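Local coordinates for DNA mismatch repair protein MutS (Thermus aquaticus, PDB 1EWQ) that recognises mismatched DNA and takes part in its repair, binding and weakly hydrolysing ATP, at residues A131-A135 / A146-V150; G153-V159 / L238-Y244; T231-S237 / T337-R343. All blocks are in the same frame, centred on the assembly; numbering follows the deposited sequence.

Contacts 1 and 2 lie in one mixed sheet, the core of MutS domain II, and contact 3 joins the end of a helix packed on that sheet to domain III. Along the chain, contact 1 closes a hairpin before contact 2 opens; the segments of contacts 2 and 3 then alternate, 231-237 running straight on into 238-244. The centres of contacts 1 and 2 are about 10 Å apart, with strands 143-149 and 154-160 side by side; the centre of contact 3 lies about 15 Å from the first and about 18 Å from the second. Helix 215-232 and the loop after it thus link the domain II sheet, whose edge strand 242-243 follows, to the helical domain III.

Contact 1. Residues A131-A135 / A146-V150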
loop_
_atom_site.group_PDB
_atom_site.type_symbol
_atom_site.label_atom_id
_atom_site.label_comp_id
_atom_site.label_asym_id
_atom_site.label_seq_id
_atom_site.Cartn_x
_atom_site.Cartn_y
_atom_site.Cartn_z
ATOM N N ALA C 131 1.901 -22.608 -2.759
ATOM C CA ALA C 131 3.280 -22.996 -2.987
ATOM C C ALA C 131 4.108 -21.719 -3.020
ATOM O O ALA C 131 3.650 -20.684 -3.499
ATOM C CB ALA C 131 3.408 -23.735 -4.301
ATOM N N ASN C 132 5.327 -21.799 -2.502
ATOM C CA ASN C 132 6.225 -20.657 -2.466
ATOM C C ASN C 132 7.467 -21.065 -3.258
ATOM O O ASN C 132 8.313 -21.820 -2.769
ATOM C CB ASN C 132 6.571 -20.346 -1.012
ATOM C CG ASN C 132 7.272 -19.033 -0.855
ATOM O OD1 ASN C 132 8.444 -18.982 -0.469
ATOM N ND2 ASN C 132 6.565 -17.950 -1.153
ATOM N N TYR C 133 7.573 -20.562 -4.482
ATOM C CA TYR C 133 8.678 -20.940 -5.348
ATOM C C TYR C 133 9.856 -19.999 -5.497
ATOM O O TYR C 133 9.699 -18.782 -5.608
ATOM C CB TYR C 133 8.184 -21.215 -6.779
ATOM C CG TYR C 133 7.204 -22.356 -6.953
ATOM C CD1 TYR C 133 5.890 -22.115 -7.376
ATOM C CD2 TYR C 133 7.596 -23.678 -6.742
ATOM C CE1 TYR C 133 4.998 -23.166 -7.585
ATOM C CE2 TYR C 133 6.708 -24.734 -6.951
ATOM C CZ TYR C 133 5.415 -24.469 -7.373
ATOM O OH TYR C 133 4.539 -25.513 -7.578
ATOM N N LEU C 134 11.039 -20.606 -5.511
ATOM C CA LEU C 134 12.284 -19.904 -5.801
ATOM C C LEU C 134 12.420 -20.386 -7.242
ATOM O O LEU C 134 12.287 -21.575 -7.504
ATOM C CB LEU C 134 13.463 -20.450 -4.986
ATOM C CG LEU C 134 14.853 -19.958 -5.444
ATOM C CD1 LEU C 134 14.954 -18.455 -5.297
ATOM C CD2 LEU C 134 15.943 -20.632 -4.629
ATOM N N ALA C 135 12.647 -19.478 -8.175
ATOM C CA ALA C 135 12.790 -19.860 -9.569
ATOM C C ALA C 135 14.173 -19.474 -10.088
ATOM O O ALA C 135 14.790 -18.527 -9.595
ATOM C CB ALA C 135 11.704 -19.183 -10.408
ATOM N N ALA C 146 13.757 -23.592 -13.780
ATOM C CA ALA C 146 13.584 -24.566 -12.704
ATOM C C ALA C 146 13.009 -23.916 -11.459
ATOM O O ALA C 146 13.271 -22.753 -11.169
ATOM C CB ALA C 146 14.907 -25.247 -12.375
ATOM N N PHE C 147 12.210 -24.681 -10.728
ATOM C CA PHE C 147 11.582 -24.196 -9.518
ATOM C C PHE C 147 11.920 -25.090 -8.339
ATOM O O PHE C 147 12.164 -26.287 -8.491
ATOM C CB PHE C 147 10.056 -24.174 -9.662
ATOM C CG PHE C 147 9.559 -23.303 -10.772
ATOM C CD1 PHE C 147 9.228 -23.848 -11.996
ATOM C CD2 PHE C 147 9.419 -21.929 -10.587
ATOM C CE1 PHE C 147 8.760 -23.038 -13.037
ATOM C CE2 PHE C 147 8.956 -21.118 -11.615
ATOM C CZ PHE C 147 8.626 -21.675 -12.842
ATOM N N LEU C 148 11.924 -24.488 -7.162
ATOM C CA LEU C 148 12.165 -25.212 -5.928
ATOM C C LEU C 148 11.290 -24.582 -4.861
ATOM O O LEU C 148 11.245 -23.358 -4.737
ATOM C CB LEU C 148 13.630 -25.117 -5.477
ATOM C CG LEU C 148 13.898 -25.702 -4.079
ATOM C CD1 LEU C 148 13.593 -27.217 -4.067
ATOM C CD2 LEU C 148 15.360 -25.461 -3.682
ATOM N N ASP C 149 10.566 -25.424 -4.125
ATOM C CA ASP C 149 9.742 -24.958 -3.020
ATOM C C ASP C 149 10.440 -25.629 -1.858
ATOM O O ASP C 149 10.266 -26.826 -1.606
ATOM C CB ASP C 149 8.294 -25.449 -3.119
ATOM C CG ASP C 149 7.413 -24.869 -2.021
ATOM O OD1 ASP C 149 7.938 -24.627 -0.909
ATOM O OD2 ASP C 149 6.197 -24.669 -2.265
ATOM N N VAL C 150 11.254 -24.850 -1.166
ATOM C CA VAL C 150 12.033 -25.356 -0.056
ATOM C C VAL C 150 11.184 -25.892 1.096
ATOM O O VAL C 150 11.640 -26.771 1.828
ATOM C CB VAL C 150 12.994 -24.254 0.463
ATOM C CG1 VAL C 150 13.955 -24.825 1.472
ATOM C CG2 VAL C 150 13.760 -23.642 -0.714
HETATM O O HOH W 1 10.748 -22.061 -1.430
#
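The Phe147 ring turns its edge toward the face of Tyr133, the centroids 5.5 Å apart and the planes inclined at 55°. Both rings leave the backbone with CG anti to the carbonyl carbon (chi1 close to -60°), and where they cross, Tyr133 CD2 comes within 3.9 Å of Phe147 CB. Ala135 CB leans obliquely on the same phenylalanine, 3.6 Å from CE2. His173 stacks on Phe147 and meets Tyr133 edge-to-face, while the Tyr133 hydroxyl reaches Glu154.

Asp149 has its CG anti to the backbone N (chi1 -176°), which brings the carboxylate up to the opposing chain: Asp149 OD2 accepts a hydrogen bond from Asn132 N at 3.0 Å, approached from above the carboxylate plane. OD1 is hydrogen-bonded to the Ser151 hydroxyl. A water links the two segments further, 2.8 Å from both Asn132 O and Val150 N.

Between these ends, Leu134 and Leu148 form a hydrogen-bonded antiparallel pair, Leu134 N to Leu148 O at 2.9 Å and Leu148 N to Leu134 O at 3.0 Å. Their side chains pack against helix 215-232, the aromatic pair against helix 163-173. This is a beta hairpin within a mixed beta sheet, the core of MutS domain II.

Contact 2. Residues G153-V159 / L238-Y244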
loop_
_atom_site.group_PDB
_atom_site.type_symbol
_atom_site.label_atom_id
_atom_site.label_comp_id
_atom_site.label_asym_id
_atom_site.label_seq_id
_atom_site.Cartn_x
_atom_site.Cartn_y
_atom_site.Cartn_z
ATOM N N GLY C 153 9.852 -29.342 -0.749
ATOM C CA GLY C 153 10.816 -30.167 -1.445
ATOM C C GLY C 153 10.457 -30.304 -2.915
ATOM O O GLY C 153 11.170 -30.979 -3.658
ATOM N N GLU C 154 9.354 -29.684 -3.341
ATOM C CA GLU C 154 8.967 -29.767 -4.746
ATOM C C GLU C 154 10.151 -29.213 -5.531
ATOM O O GLU C 154 10.639 -28.112 -5.264
ATOM C CB GLU C 154 7.702 -28.958 -5.052
ATOM C CG GLU C 154 7.217 -29.192 -6.476
ATOM C CD GLU C 154 5.860 -28.571 -6.786
ATOM O OE1 GLU C 154 5.441 -27.621 -6.080
ATOM O OE2 GLU C 154 5.221 -29.030 -7.762
ATOM N N PHE C 155 10.591 -29.991 -6.508
ATOM C CA PHE C 155 11.768 -29.663 -7.294
ATOM C C PHE C 155 11.494 -30.052 -8.755
ATOM O O PHE C 155 11.444 -31.238 -9.092
ATOM C CB PHE C 155 12.917 -30.469 -6.672
ATOM C CG PHE C 155 14.282 -30.107 -7.161
ATOM C CD1 PHE C 155 14.598 -28.802 -7.519
ATOM C CD2 PHE C 155 15.286 -31.071 -7.179
ATOM C CE1 PHE C 155 15.902 -28.465 -7.884
ATOM C CE2 PHE C 155 16.583 -30.745 -7.540
ATOM C CZ PHE C 155 16.896 -29.444 -7.891
ATOM N N LYS C 156 11.319 -29.051 -9.618
ATOM C CA LYS C 156 11.006 -29.312 -11.013
ATOM C C LYS C 156 11.520 -28.248 -11.985
ATOM O O LYS C 156 11.882 -27.129 -11.594
ATOM C CB LYS C 156 9.488 -29.447 -11.186
ATOM C CG LYS C 156 8.703 -28.240 -10.690
ATOM C CD LYS C 156 7.248 -28.297 -11.108
ATOM C CE LYS C 156 6.489 -27.072 -10.636
ATOM N NZ LYS C 156 5.060 -27.123 -11.098
ATOM N N GLY C 157 11.536 -28.603 -13.264
ATOM C CA GLY C 157 12.005 -27.669 -14.262
ATOM C C GLY C 157 11.779 -28.183 -15.657
ATOM O O GLY C 157 11.392 -29.332 -15.852
ATOM N N THR C 158 12.039 -27.323 -16.632
ATOM C CA THR C 158 11.856 -27.677 -18.025
ATOM C C THR C 158 12.693 -26.763 -18.916
ATOM O O THR C 158 13.336 -25.826 -18.447
ATOM C CB THR C 158 10.364 -27.548 -18.424
ATOM O OG1 THR C 158 10.183 -28.016 -19.766
ATOM C CG2 THR C 158 9.916 -26.101 -18.347
ATOM N N VAL C 159 12.697 -27.052 -20.208
ATOM C CA VAL C 159 13.421 -26.223 -21.147
ATOM C C VAL C 159 12.380 -25.723 -22.131
ATOM O O VAL C 159 11.456 -26.454 -22.485
ATOM C CB VAL C 159 14.520 -27.014 -21.895
ATOM C CG1 VAL C 159 15.140 -26.139 -22.974
ATOM C CG2 VAL C 159 15.599 -27.454 -20.922
ATOM N N LEU C 238 14.601 -32.729 -0.551
ATOM C CA LEU C 238 14.099 -32.603 -1.906
ATOM C C LEU C 238 13.370 -33.821 -2.423
ATOM O O LEU C 238 13.742 -34.956 -2.140
ATOM C CB LEU C 238 15.256 -32.300 -2.861
ATOM C CG LEU C 238 16.179 -31.102 -2.594
ATOM C CD1 LEU C 238 17.570 -31.404 -3.163
ATOM C CD2 LEU C 238 15.607 -29.841 -3.211
ATOM N N GLN C 239 12.324 -33.560 -3.194
ATOM C CA GLN C 239 11.554 -34.609 -3.839
ATOM C C GLN C 239 12.306 -34.888 -5.144
ATOM O O GLN C 239 13.091 -34.061 -5.600
ATOM C CB GLN C 239 10.140 -34.111 -4.151
ATOM C CG GLN C 239 9.185 -34.148 -2.971
ATOM C CD GLN C 239 9.022 -35.562 -2.417
ATOM O OE1 GLN C 239 9.729 -35.970 -1.486
ATOM N NE2 GLN C 239 8.100 -36.325 -3.006
ATOM N N PRO C 240 12.091 -36.061 -5.749
ATOM C CA PRO C 240 12.795 -36.350 -7.001
ATOM C C PRO C 240 12.568 -35.222 -8.008
ATOM O O PRO C 240 11.448 -34.768 -8.193
ATOM C CB PRO C 240 12.171 -37.670 -7.446
ATOM C CG PRO C 240 11.841 -38.341 -6.115
ATOM C CD PRO C 240 11.271 -37.207 -5.309
ATOM N N PHE C 241 13.635 -34.760 -8.647
ATOM C CA PHE C 241 13.503 -33.686 -9.618
ATOM C C PHE C 241 12.640 -34.100 -10.802
ATOM O O PHE C 241 12.778 -35.199 -11.326
ATOM C CB PHE C 241 14.862 -33.245 -10.160
ATOM C CG PHE C 241 14.770 -32.117 -11.153
ATOM C CD1 PHE C 241 14.693 -30.793 -10.723
ATOM C CD2 PHE C 241 14.740 -32.373 -12.517
ATOM C CE1 PHE C 241 14.592 -29.745 -11.641
ATOM C CE2 PHE C 241 14.637 -31.330 -13.444
ATOM C CZ PHE C 241 14.564 -30.015 -13.006
ATOM N N ARG C 242 11.761 -33.200 -11.226
ATOM C CA ARG C 242 10.903 -33.467 -12.364
ATOM C C ARG C 242 11.211 -32.592 -13.565
ATOM O O ARG C 242 11.045 -31.372 -13.530
ATOM C CB ARG C 242 9.438 -33.285 -11.992
ATOM C CG ARG C 242 8.874 -34.399 -11.143
ATOM C CD ARG C 242 7.414 -34.604 -11.499
ATOM N NE ARG C 242 6.641 -33.398 -11.256
ATOM C CZ ARG C 242 5.811 -32.843 -12.136
ATOM N NH1 ARG C 242 5.642 -33.386 -13.335
ATOM N NH2 ARG C 242 5.146 -31.741 -11.809
ATOM N N PHE C 243 11.668 -33.233 -14.630
ATOM C CA PHE C 243 11.951 -32.556 -15.883
ATOM C C PHE C 243 10.643 -32.777 -16.641
ATOM O O PHE C 243 10.437 -33.841 -17.236
ATOM C CB PHE C 243 13.115 -33.256 -16.588
ATOM C CG PHE C 243 13.502 -32.640 -17.901
ATOM C CD1 PHE C 243 14.406 -33.290 -18.740
ATOM C CD2 PHE C 243 12.964 -31.423 -18.309
ATOM C CE1 PHE C 243 14.764 -32.740 -19.960
ATOM C CE2 PHE C 243 13.314 -30.865 -19.526
ATOM C CZ PHE C 243 14.216 -31.522 -20.356
ATOM N N TYR C 244 9.745 -31.794 -16.595
ATOM C CA TYR C 244 8.446 -31.934 -17.248
ATOM C C TYR C 244 8.337 -31.290 -18.627
ATOM O O TYR C 244 9.288 -30.682 -19.126
ATOM C CB TYR C 244 7.342 -31.394 -16.322
ATOM C CG TYR C 244 7.370 -29.897 -16.096
ATOM C CD1 TYR C 244 6.571 -29.049 -16.860
ATOM C CD2 TYR C 244 8.204 -29.324 -15.126
ATOM C CE1 TYR C 244 6.594 -27.670 -16.671
ATOM C CE2 TYR C 244 8.239 -27.940 -14.928
ATOM C CZ TYR C 244 7.427 -27.128 -15.707
ATOM O OH TYR C 244 7.427 -25.773 -15.528
HETATM O O HOH W 2 5.882 -31.089 -9.416
HETATM O O HOH W 3 9.239 -32.200 -7.453
#
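Edge strand 242-243 joins the domain II sheet here in parallel to strand 154-160, with bridges Lys156-Arg242 and Gly157-Phe243. The bonds pass back and forth between the chains: Arg242 N to Phe155 O at 2.9 Å, Gly157 N to Arg242 O at 2.8 Å and Tyr244 N to Gly157 O at 3.1 Å. Ahead of the strand pair, Gln239 N already holds Gly153 O at 2.9 Å, beside the G1 bulge that Gly153 and Glu154 form opposite Asp149.

Phe155 is held between two side chains. Leu238 CD2 lies over one face, offset toward the rim, and Phe241 drives its edge at the centre of the opposite face in a T-shaped pair, centroids 4.8 Å apart and planes at 79°. The far end of Phe241 then rests on the bare backbone of Gly157, with CZ 3.4 Å from Gly157 N.

At the other end Tyr244 folds back over the partner strand, its CG set between backbone N and carbonyl carbon (chi1 68°). Thr158 CB stands over the middle of this ring, 4.0 Å from the centroid, while Thr158 OG1 donates to Tyr244 O at 2.9 Å from above the carbonyl plane. Lys156 and Arg242 run side by side, and a water connects Arg242 NH2 with Glu154 OE2.

Helix 215-232 backs the Phe155-Phe241 pair, with Arg221 making a cation-pi contact to Phe241. On the other side of the sheet Tyr244 reaches helix 163-173, its hydroxyl hydrogen-bonded to Glu169 and its side chain touching His173, next to Phe147 of strand 143-149.

Contact 3. Residues T231-S237 / T337-R343; sequences TQGGALS and TRLELGR
Arg343 NH2 serves two acceptors at the C-terminal end of helix 215-232: the carbonyl oxygen of Gln232, 3.3 Å away, and a water that in turn donates to Thr231 O at 2.9 Å. Gln232 O lies almost in the guanidinium plane, but the bond is long and comes at the carbonyl from the side, with a C=O...N angle of 111°. Extended from CG to NE, the arginine chain carries the guanidinium to the helix end. A positive group beside the last carbonyls of a helix probably gains from the helix dipole.

Leu341 packs against Gln232 and the loop after it. Its CD2 methyl presses to 3.1 Å from Ala235 O, a tight approach, and the side chain crosses that of Gln232 obliquely, with CD1 4.1 Å from Gln232 CG. Gln232 itself is bent at chi2 (-73°), which folds its end over the leucine and toward the arginine.

Each segment begins in the last turn of a helix that a Schellman motif closes. Gly233 finishes helix 215-232 and Gly342 finishes helix 332-340, each with positive phi. In the latter, Arg343 N returns to Arg338 O at 2.9 Å and Gly342 N to Leu339 O at 3.1 Å. The first helix packs on the domain II sheet and the second belongs to the MutS domain III range, so the contact bridges the two domains.

Farther along, Ser237 CB meets Thr337 CG2 at 4.1 Å and the CG of Leu341 at 4.2 Å. The Ser151 and Glu333 carbonyls must share the single proton of the Thr337 hydroxyl, and Glu340 forms a salt bridge with Arg518 of helix 514-540. Leu236, meanwhile, turns its CB away from 337-343 and packs on Leu225 and Ala228 of the preceding helix 215-232.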
loop_
_atom_site.group_PDB
_atom_site.type_symbol
_atom_site.label_atom_id
_atom_site.label_comp_id
_atom_site.label_asym_id
_atom_site.label_seq_id
_atom_site.Cartn_x
_atom_site.Cartn_y
_atom_site.Cartn_z
ATOM N N THR C 231 20.760 -20.581 2.173
ATOM C CA THR C 231 19.722 -20.017 3.031
ATOM C C THR C 231 19.288 -20.998 4.110
ATOM O O THR C 231 19.185 -20.638 5.283
ATOM C CB THR C 231 18.461 -19.579 2.224
ATOM O OG1 THR C 231 17.810 -20.729 1.668
ATOM C CG2 THR C 231 18.845 -18.630 1.100
ATOM N N GLN C 232 19.046 -22.241 3.714
ATOM C CA GLN C 232 18.605 -23.263 4.658
ATOM C C GLN C 232 19.676 -23.549 5.704
ATOM O O GLN C 232 19.384 -24.074 6.777
ATOM C CB GLN C 232 18.246 -24.549 3.906
ATOM C CG GLN C 232 17.246 -25.457 4.620
ATOM C CD GLN C 232 17.843 -26.181 5.812
ATOM O OE1 GLN C 232 18.870 -26.855 5.692
ATOM N NE2 GLN C 232 17.197 -26.055 6.968
ATOM N N GLY C 233 20.916 -23.185 5.396
ATOM C CA GLY C 233 22.000 -23.430 6.329
ATOM C C GLY C 233 22.372 -24.900 6.416
ATOM O O GLY C 233 22.912 -25.342 7.429
ATOM N N GLY C 234 22.087 -25.656 5.359
ATOM C CA GLY C 234 22.417 -27.074 5.352
ATOM C C GLY C 234 21.812 -27.864 4.199
ATOM O O GLY C 234 21.278 -27.289 3.251
ATOM N N ALA C 235 21.903 -29.190 4.289
ATOM C CA ALA C 235 21.370 -30.095 3.271
ATOM C C ALA C 235 19.853 -29.967 3.183
ATOM O O ALA C 235 19.153 -30.017 4.194
ATOM C CB ALA C 235 21.751 -31.535 3.607
ATOM N N LEU C 236 19.357 -29.811 1.960
ATOM C CA LEU C 236 17.933 -29.642 1.698
ATOM C C LEU C 236 17.136 -30.935 1.601
ATOM O O LEU C 236 17.671 -32.000 1.307
ATOM C CB LEU C 236 17.737 -28.875 0.390
ATOM C CG LEU C 236 18.377 -27.497 0.225
ATOM C CD1 LEU C 236 18.293 -27.099 -1.230
ATOM C CD2 LEU C 236 17.691 -26.476 1.111
ATOM N N SER C 237 15.842 -30.829 1.855
ATOM C CA SER C 237 14.964 -31.978 1.729
ATOM C C SER C 237 14.346 -31.788 0.343
ATOM O O SER C 237 13.664 -30.794 0.079
ATOM C CB SER C 237 13.883 -31.957 2.803
ATOM O OG SER C 237 12.992 -33.036 2.604
ATOM N N THR C 337 8.833 -31.935 6.012
ATOM C CA THR C 337 10.031 -31.210 5.591
ATOM C C THR C 337 10.768 -30.596 6.779
ATOM O O THR C 337 11.999 -30.671 6.862
ATOM C CB THR C 337 9.686 -30.074 4.586
ATOM O OG1 THR C 337 9.007 -30.624 3.447
ATOM C CG2 THR C 337 10.955 -29.368 4.115
ATOM N N ARG C 338 10.025 -29.977 7.694
ATOM C CA ARG C 338 10.652 -29.380 8.865
ATOM C C ARG C 338 11.271 -30.492 9.711
ATOM O O ARG C 338 12.354 -30.325 10.274
ATOM C CB ARG C 338 9.632 -28.576 9.683
ATOM C CG ARG C 338 9.190 -27.286 8.995
ATOM C CD ARG C 338 8.190 -26.485 9.812
ATOM N NE ARG C 338 8.764 -25.887 11.013
ATOM C CZ ARG C 338 9.681 -24.914 11.029
ATOM N NH1 ARG C 338 10.160 -24.402 9.898
ATOM N NH2 ARG C 338 10.113 -24.436 12.194
ATOM N N LEU C 339 10.583 -31.628 9.793
ATOM C CA LEU C 339 11.095 -32.766 10.539
ATOM C C LEU C 339 12.414 -33.227 9.924
ATOM O O LEU C 339 13.414 -33.374 10.626
ATOM C CB LEU C 339 10.089 -33.926 10.526
ATOM C CG LEU C 339 8.956 -33.900 11.564
ATOM C CD1 LEU C 339 7.903 -34.940 11.231
ATOM C CD2 LEU C 339 9.545 -34.142 12.956
ATOM N N GLU C 340 12.406 -33.448 8.609
ATOM C CA GLU C 340 13.595 -33.920 7.900
ATOM C C GLU C 340 14.764 -32.946 8.008
ATOM O O GLU C 340 15.918 -33.369 8.029
ATOM C CB GLU C 340 13.285 -34.165 6.410
ATOM C CG GLU C 340 12.213 -35.215 6.144
ATOM C CD GLU C 340 11.688 -35.181 4.715
ATOM O OE1 GLU C 340 11.776 -34.117 4.068
ATOM O OE2 GLU C 340 11.165 -36.213 4.243
ATOM N N LEU C 341 14.464 -31.651 8.071
ATOM C CA LEU C 341 15.494 -30.622 8.162
ATOM C C LEU C 341 15.934 -30.302 9.590
ATOM O O LEU C 341 16.739 -29.402 9.798
ATOM C CB LEU C 341 15.010 -29.331 7.483
ATOM C CG LEU C 341 14.922 -29.372 5.955
ATOM C CD1 LEU C 341 14.278 -28.104 5.410
ATOM C CD2 LEU C 341 16.319 -29.554 5.392
ATOM N N GLY C 342 15.397 -31.024 10.569
ATOM C CA GLY C 342 15.766 -30.782 11.953
ATOM C C GLY C 342 15.289 -29.462 12.539
ATOM O O GLY C 342 15.923 -28.922 13.454
ATOM N N ARG C 343 14.173 -28.942 12.023
ATOM C CA ARG C 343 13.597 -27.693 12.502
ATOM C C ARG C 343 12.263 -27.855 13.227
ATOM O O ARG C 343 11.758 -26.889 13.798
ATOM C CB ARG C 343 13.361 -26.734 11.348
ATOM C CG ARG C 343 14.579 -26.294 10.613
ATOM C CD ARG C 343 14.181 -25.198 9.661
ATOM N NE ARG C 343 15.306 -24.691 8.889
ATOM C CZ ARG C 343 15.456 -23.408 8.592
ATOM N NH1 ARG C 343 14.550 -22.535 9.016
ATOM N NH2 ARG C 343 16.497 -22.999 7.873
HETATM O O HOH W 4 16.374 -20.302 5.985
#